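Local coordinates for spore germination protein GerM (Bacillus subtilis subsp. subtilis str. 168, PDB 6GZB), which is of unknown molecular function but affects both sporulation and germination, and carries two GerMN domains in tandem, at residues A[229-234]-A[259-264]; A[270-275]-A[293-298]; A[297-302]-A[306-311]. All coordinates share one frame; numbering follows the deposited sequence.

Interaction 1: residues A[229-234]-A[259-264]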
# COMPACT_ATOMS: atom_id res chain seq x y z
N ASP A 229 15.15 -7.60 6.05
CA ASP A 229 13.71 -7.32 5.95
C ASP A 229 13.05 -8.02 4.76
O ASP A 229 11.82 -8.13 4.69
CB ASP A 229 13.45 -5.82 5.88
CG ASP A 229 13.60 -5.14 7.24
OD1 ASP A 229 13.39 -5.81 8.27
OD2 ASP A 229 13.97 -3.94 7.28
N ILE A 230 13.87 -8.50 3.83
CA ILE A 230 13.36 -9.31 2.73
C ILE A 230 12.89 -10.66 3.27
O ILE A 230 11.74 -11.06 3.07
CB ILE A 230 14.44 -9.52 1.65
CG1 ILE A 230 14.68 -8.21 0.90
CG2 ILE A 230 14.01 -10.60 0.68
CD1 ILE A 230 15.95 -8.21 0.07
N THR A 231 13.73 -11.30 4.07
CA THR A 231 13.37 -12.54 4.73
C THR A 231 12.23 -12.35 5.73
O THR A 231 11.32 -13.18 5.82
CB THR A 231 14.59 -13.15 5.45
OG1 THR A 231 15.59 -13.47 4.48
CG2 THR A 231 14.21 -14.40 6.21
N ALA A 232 12.28 -11.27 6.50
CA ALA A 232 11.21 -10.96 7.44
C ALA A 232 9.86 -10.86 6.72
O ALA A 232 8.86 -11.41 7.19
CB ALA A 232 11.51 -9.66 8.17
N ALA A 233 9.84 -10.12 5.62
CA ALA A 233 8.63 -9.96 4.81
C ALA A 233 8.07 -11.30 4.34
O ALA A 233 6.88 -11.58 4.49
CB ALA A 233 8.91 -9.07 3.61
N ILE A 234 8.95 -12.15 3.82
CA ILE A 234 8.54 -13.48 3.37
C ILE A 234 7.99 -14.31 4.52
O ILE A 234 6.95 -14.96 4.38
CB ILE A 234 9.71 -14.23 2.71
CG1 ILE A 234 10.16 -13.50 1.44
CG2 ILE A 234 9.31 -15.65 2.38
CD1 ILE A 234 9.02 -13.19 0.49
N SER A 259 17.74 -20.15 0.75
CA SER A 259 18.99 -19.41 0.67
C SER A 259 18.76 -17.99 1.17
O SER A 259 17.63 -17.50 1.16
CB SER A 259 19.49 -19.33 -0.77
OG SER A 259 19.40 -20.58 -1.41
N LYS A 260 19.83 -17.31 1.55
CA LYS A 260 19.73 -15.90 1.84
C LYS A 260 19.37 -15.17 0.56
O LYS A 260 19.92 -15.47 -0.49
CB LYS A 260 21.06 -15.37 2.40
CG LYS A 260 21.11 -15.33 3.93
CD LYS A 260 22.52 -15.52 4.47
CE LYS A 260 22.72 -16.91 5.08
NZ LYS A 260 21.95 -17.11 6.34
N PRO A 261 18.41 -14.24 0.63
CA PRO A 261 18.08 -13.47 -0.55
C PRO A 261 19.30 -12.74 -1.05
O PRO A 261 20.14 -12.35 -0.25
CB PRO A 261 17.02 -12.47 -0.05
CG PRO A 261 16.84 -12.72 1.41
CD PRO A 261 17.43 -14.05 1.72
N LYS A 262 19.41 -12.57 -2.36
CA LYS A 262 20.42 -11.69 -2.93
C LYS A 262 19.76 -10.46 -3.51
O LYS A 262 18.62 -10.52 -3.97
CB LYS A 262 21.21 -12.40 -4.04
CG LYS A 262 21.53 -13.87 -3.80
CD LYS A 262 22.07 -14.49 -5.09
CE LYS A 262 23.22 -15.45 -4.83
NZ LYS A 262 22.75 -16.75 -4.27
N ILE A 263 20.48 -9.35 -3.50
CA ILE A 263 20.03 -8.16 -4.18
C ILE A 263 21.16 -7.55 -4.99
O ILE A 263 22.29 -7.45 -4.52
CB ILE A 263 19.43 -7.13 -3.21
CG1 ILE A 263 18.97 -5.90 -3.99
CG2 ILE A 263 20.43 -6.75 -2.14
CD1 ILE A 263 17.96 -5.05 -3.25
N LYS A 264 20.84 -7.17 -6.22
CA LYS A 264 21.83 -6.62 -7.13
C LYS A 264 21.13 -5.66 -8.07
O LYS A 264 20.26 -6.05 -8.84
CB LYS A 264 22.50 -7.74 -7.93
CG LYS A 264 23.68 -7.28 -8.76
CD LYS A 264 23.85 -8.09 -10.05
CE LYS A 264 24.45 -9.47 -9.79
NZ LYS A 264 25.14 -10.02 -10.99
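Ile230 and Pro261 bring the first turn of helix 229-239 against the chain leading into strand 262-264, with 7.1 Å between Ile230 CA and Pro261 CA. The proline ring is touched by two neighbouring side chains of the helix. Ile230 lays its CG2 branch alongside the ring, CG2 standing 3.6 Å from both Pro261 CB and Pro261 CG, and the two side chains run past each other in opposite senses. With chi1 at -71°, CG2 lies anti to the backbone N and CG1 beside that N, and it is the CG2 methyl that meets the proline. Thr231 crosses the ring at about a right angle and sets its OG1 3.4 Å from Pro261 CD, a van der Waals touch of a hydroxyl oxygen on ring carbons. No hydrogen bond joins the two segments. The patch is small and lies near the surface, its three touching residues all partly exposed. Around it, Ile230 also reaches Val268 and Leu270 of strand 267-272, the partner of strand 262-264 in the sheet, while Ala233 on another side of the helix packs on Leu201 of strand 198-208 and on Thr298 and Leu299 of helix 289-299.

Interaction 2: residues A[270-275]-A[293-298]; sequences LDFNQS and NSIVLT. With ACT (acetate ion), chain F.
Ile295 of helix 289-299 packs on Leu270 and Phe272 of strand 267-272 in a buried, wholly apolar helix-on-sheet contact in the core of the second GerMN domain. Ile295 carries the helix side by itself and uses both its methyls, one on each of the two strand residues. Ile295 CG2 lies 3.7 Å from Leu270 CD1, and these two side chains slide past each other in opposite directions. Ile295 CD1 comes up to the far end of the phenyl ring, 3.7 Å from Phe272 CZ and 4.1 Å from Phe272 CE2, approaching the ring obliquely. The division follows from the torsions of Ile295: CG2 is anti to the backbone N, and chi2 of 168° extends CD1 away from the main chain to the phenyl ring. Leu270 and Phe272, two apart in the strand, both turn toward the helix; Ile234 of helix 229-239 touches both of them from its own side, and Val308 of the adjoining strand adds to the packing on Leu270 and Ile295.

Ser294 O takes two donors, Thr298 N and Thr298 OG1, which arrive from opposite faces of the carbonyl plane; the hydroxyl OG1 of Thr298, 2.7 Å from Ser294 O, is also hydrogen-bonded to Tyr204 N. Beyond the strand, an acetate ion, probably from the crystallisation liquor, lies by Gln274, with a weak hydrogen bond from Gln274 N to the acetate OXT, and is also bonded to Asn313 ND2.

No hydrogen bond or salt bridge joins the two segments. The contact therefore probably rests on the burial of apolar carbon, with the methyls of one isoleucine set against leucine and phenyl carbons.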
# COMPACT_ATOMS: atom_id res chain seq x y z
N LEU A 270 14.86 -14.55 -4.75
CA LEU A 270 14.38 -15.40 -3.68
C LEU A 270 14.50 -16.86 -4.07
O LEU A 270 14.22 -17.24 -5.21
CB LEU A 270 12.91 -15.08 -3.36
CG LEU A 270 12.57 -13.63 -3.03
CD1 LEU A 270 11.07 -13.46 -2.88
CD2 LEU A 270 13.28 -13.19 -1.75
N ASP A 271 14.83 -17.69 -3.10
CA ASP A 271 14.98 -19.11 -3.31
C ASP A 271 14.10 -19.82 -2.31
O ASP A 271 14.36 -19.78 -1.11
CB ASP A 271 16.45 -19.51 -3.12
CG ASP A 271 16.76 -20.89 -3.67
OD1 ASP A 271 15.86 -21.52 -4.27
OD2 ASP A 271 17.92 -21.34 -3.50
N PHE A 272 13.01 -20.37 -2.79
CA PHE A 272 12.05 -20.97 -1.93
C PHE A 272 12.16 -22.46 -1.82
O PHE A 272 12.82 -23.10 -2.57
CB PHE A 272 10.66 -20.70 -2.49
CG PHE A 272 10.19 -19.30 -2.35
CD1 PHE A 272 9.68 -18.85 -1.17
CD2 PHE A 272 10.22 -18.45 -3.41
CE1 PHE A 272 9.23 -17.58 -1.04
CE2 PHE A 272 9.78 -17.17 -3.29
CZ PHE A 272 9.28 -16.74 -2.10
N ASN A 273 11.45 -22.98 -0.85
CA ASN A 273 11.30 -24.40 -0.72
C ASN A 273 10.10 -24.83 -1.55
O ASN A 273 9.49 -24.04 -2.23
CB ASN A 273 11.22 -24.85 0.74
CG ASN A 273 10.04 -24.27 1.51
OD1 ASN A 273 9.20 -23.60 0.98
ND2 ASN A 273 9.99 -24.56 2.76
N GLN A 274 9.73 -26.09 -1.50
CA GLN A 274 8.64 -26.59 -2.30
C GLN A 274 7.24 -26.12 -1.93
O GLN A 274 6.34 -26.23 -2.72
CB GLN A 274 8.68 -28.11 -2.36
CG GLN A 274 9.55 -28.64 -3.48
CD GLN A 274 9.66 -30.16 -3.55
OE1 GLN A 274 8.67 -30.87 -3.62
NE2 GLN A 274 10.88 -30.65 -3.56
N SER A 275 7.07 -25.62 -0.72
CA SER A 275 5.78 -25.15 -0.26
C SER A 275 5.25 -23.93 -1.02
O SER A 275 4.11 -23.65 -0.99
CB SER A 275 5.85 -24.88 1.22
OG SER A 275 6.17 -26.06 1.89
N ASN A 293 1.95 -11.80 -6.58
CA ASN A 293 1.62 -10.39 -6.39
C ASN A 293 1.94 -9.87 -4.98
O ASN A 293 2.40 -8.74 -4.82
CB ASN A 293 0.14 -10.15 -6.69
CG ASN A 293 -0.15 -10.07 -8.16
OD1 ASN A 293 0.62 -9.50 -8.92
ND2 ASN A 293 -1.27 -10.65 -8.57
N SER A 294 1.59 -10.66 -3.97
CA SER A 294 1.86 -10.32 -2.59
C SER A 294 3.35 -10.13 -2.36
O SER A 294 3.78 -9.15 -1.75
CB SER A 294 1.33 -11.42 -1.66
OG SER A 294 -0.05 -11.27 -1.49
N ILE A 295 4.15 -11.07 -2.86
CA ILE A 295 5.59 -10.97 -2.75
C ILE A 295 6.12 -9.69 -3.39
O ILE A 295 6.89 -8.95 -2.79
CB ILE A 295 6.28 -12.17 -3.42
CG1 ILE A 295 6.06 -13.43 -2.59
CG2 ILE A 295 7.76 -11.88 -3.59
CD1 ILE A 295 6.45 -14.71 -3.30
N VAL A 296 5.69 -9.44 -4.62
CA VAL A 296 6.24 -8.35 -5.39
C VAL A 296 5.80 -7.00 -4.85
O VAL A 296 6.61 -6.07 -4.75
CB VAL A 296 5.84 -8.47 -6.88
CG1 VAL A 296 6.26 -7.24 -7.66
CG2 VAL A 296 6.47 -9.72 -7.47
N LEU A 297 4.52 -6.87 -4.51
CA LEU A 297 4.03 -5.62 -3.91
C LEU A 297 4.74 -5.34 -2.59
O LEU A 297 5.04 -4.19 -2.27
CB LEU A 297 2.51 -5.67 -3.68
CG LEU A 297 1.65 -5.59 -4.94
CD1 LEU A 297 0.20 -5.90 -4.61
CD2 LEU A 297 1.75 -4.22 -5.60
N THR A 298 4.99 -6.39 -1.82
CA THR A 298 5.56 -6.24 -0.48
C THR A 298 7.04 -5.83 -0.59
O THR A 298 7.46 -4.84 -0.01
CB THR A 298 5.43 -7.54 0.31
OG1 THR A 298 4.04 -7.82 0.57
CG2 THR A 298 6.19 -7.45 1.62
C ACT F . 12.16 -28.52 0.23
O ACT F . 11.14 -29.07 0.68
OXT ACT F . 12.28 -28.27 -0.98
CH3 ACT F . 13.27 -28.10 1.15

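Interaction 3: residues A[297-302]-A[306-311]; sequences LTLTEQ and KSVSVK
Leu299 and Val308 face each other where helix 289-299 ends and the chain returns as strand 307-312. This is the second half of a beta-alpha-beta crossover in the second GerMN domain: the helix links strand 267-272 to strand 307-312, its parallel neighbour in the mixed sheet. The return begins with a type I beta turn from Leu299 to Gln302, closed by the backbone bond from Gln302 N to Leu299 O.

Apolar packing comes first. The two side chains cross at about a right angle. Val308 CG2 lies 4.0 Å from Leu299 CB and equally far from Leu299 CD2, while Val308 CG1 touches CD2 at a slightly greater distance. With chi1 of -174°, the valine has CG1 anti to its backbone N and CG2 beside that N, and both methyls face the leucine. Leu270 of strand 267-272 packs on both residues.

No hydrogen bond joins the two segments; the polar groups of 297-302 turn to other parts of the chain. Thr300 OG1 bonds to Val296 O one turn back and to NH2 of Arg332, which through NH1 also forms a salt bridge with Glu301 OE1. Gln302 NE2 reaches Asp229 O at the start of helix 229-239.

The last element is a methyl against main chain: Thr300 sends CG2 over the backbone between Lys306 and Ser307, 4.0 Å from Lys306 O.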
# COMPACT_ATOMS: atom_id res chain seq x y z
N LEU A 297 4.52 -6.87 -4.51
CA LEU A 297 4.03 -5.62 -3.91
C LEU A 297 4.74 -5.34 -2.59
O LEU A 297 5.04 -4.19 -2.27
CB LEU A 297 2.51 -5.67 -3.68
CG LEU A 297 1.65 -5.59 -4.94
CD1 LEU A 297 0.20 -5.90 -4.61
CD2 LEU A 297 1.75 -4.22 -5.60
N THR A 298 4.99 -6.39 -1.82
CA THR A 298 5.56 -6.24 -0.48
C THR A 298 7.04 -5.83 -0.59
O THR A 298 7.46 -4.84 -0.01
CB THR A 298 5.43 -7.54 0.31
OG1 THR A 298 4.04 -7.82 0.57
CG2 THR A 298 6.19 -7.45 1.62
N LEU A 299 7.78 -6.54 -1.41
CA LEU A 299 9.21 -6.31 -1.54
C LEU A 299 9.53 -4.97 -2.21
O LEU A 299 10.44 -4.26 -1.77
CB LEU A 299 9.88 -7.46 -2.29
CG LEU A 299 10.54 -8.51 -1.40
CD1 LEU A 299 9.86 -8.66 -0.06
CD2 LEU A 299 10.64 -9.86 -2.09
N THR A 300 8.74 -4.59 -3.21
CA THR A 300 8.97 -3.32 -3.90
C THR A 300 8.50 -2.10 -3.11
O THR A 300 8.59 -0.99 -3.61
CB THR A 300 8.31 -3.29 -5.30
OG1 THR A 300 6.90 -3.49 -5.20
CG2 THR A 300 8.90 -4.35 -6.18
N GLU A 301 7.97 -2.30 -1.90
CA GLU A 301 7.78 -1.19 -0.97
C GLU A 301 9.08 -0.83 -0.27
O GLU A 301 9.17 0.24 0.33
CB GLU A 301 6.75 -1.54 0.12
CG GLU A 301 5.33 -1.69 -0.35
CD GLU A 301 4.72 -0.40 -0.91
OE1 GLU A 301 3.77 -0.52 -1.70
OE2 GLU A 301 5.18 0.71 -0.57
N GLN A 302 9.99 -1.78 -0.22
CA GLN A 302 11.25 -1.61 0.45
C GLN A 302 12.19 -0.80 -0.38
O GLN A 302 12.14 -0.85 -1.58
CB GLN A 302 11.85 -2.94 0.84
CG GLN A 302 11.06 -3.65 1.90
CD GLN A 302 11.57 -5.01 2.25
OE1 GLN A 302 12.72 -5.29 2.11
NE2 GLN A 302 10.72 -5.86 2.73
N LYS A 306 13.36 -2.98 -6.94
CA LYS A 306 12.60 -2.68 -8.15
C LYS A 306 11.98 -3.92 -8.78
O LYS A 306 10.98 -3.82 -9.50
CB LYS A 306 13.50 -1.97 -9.17
CG LYS A 306 14.09 -0.66 -8.67
CD LYS A 306 13.00 0.34 -8.28
CE LYS A 306 13.53 1.76 -8.13
NZ LYS A 306 12.76 2.55 -7.14
N SER A 307 12.54 -5.09 -8.50
CA SER A 307 12.05 -6.32 -9.11
C SER A 307 12.44 -7.54 -8.29
O SER A 307 13.33 -7.48 -7.44
CB SER A 307 12.61 -6.46 -10.53
OG SER A 307 14.01 -6.71 -10.51
N VAL A 308 11.75 -8.64 -8.54
CA VAL A 308 11.93 -9.86 -7.76
C VAL A 308 11.99 -11.06 -8.69
O VAL A 308 11.08 -11.27 -9.50
CB VAL A 308 10.76 -10.09 -6.78
CG1 VAL A 308 11.04 -11.29 -5.88
CG2 VAL A 308 10.50 -8.83 -5.97
N SER A 309 13.06 -11.84 -8.59
CA SER A 309 13.17 -13.12 -9.29
C SER A 309 12.96 -14.23 -8.29
O SER A 309 13.44 -14.15 -7.15
CB SER A 309 14.56 -13.26 -9.92
OG SER A 309 14.82 -12.20 -10.82
N VAL A 310 12.26 -15.27 -8.72
CA VAL A 310 11.90 -16.35 -7.81
C VAL A 310 12.44 -17.68 -8.30
O VAL A 310 12.39 -17.98 -9.49
CB VAL A 310 10.38 -16.43 -7.60
CG1 VAL A 310 9.86 -15.17 -6.91
CG2 VAL A 310 9.67 -16.65 -8.94
N LYS A 311 13.01 -18.44 -7.38
CA LYS A 311 13.49 -19.78 -7.67
C LYS A 311 12.94 -20.72 -6.64
O LYS A 311 12.51 -20.28 -5.57
CB LYS A 311 15.02 -19.83 -7.61
CG LYS A 311 15.70 -18.89 -8.59
CD LYS A 311 17.21 -19.08 -8.61
CE LYS A 311 17.89 -17.92 -9.32
NZ LYS A 311 19.34 -18.16 -9.54

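Overall arrangement
From the N-terminal side, interaction 1 comes first: helix 229-239 starts, and the chain returns at 259-264 to close a loop of 24 residues before strand 267-272 begins. Interaction 2 then closes a second loop, from that strand to helix 289-299, and interaction 3 a short third one, from the helix end to strand 307-312. None is nested in another: interaction 1 is complete before the others open, while interactions 2 and 3 share Leu297 and Thr298. The sheet unites them, with Leu270 paired through its backbone to Ser309 and Lys311. A probable hydrogen bond from Ser259 OG to Asp271 OD2 further ties interaction 1 to interaction 2.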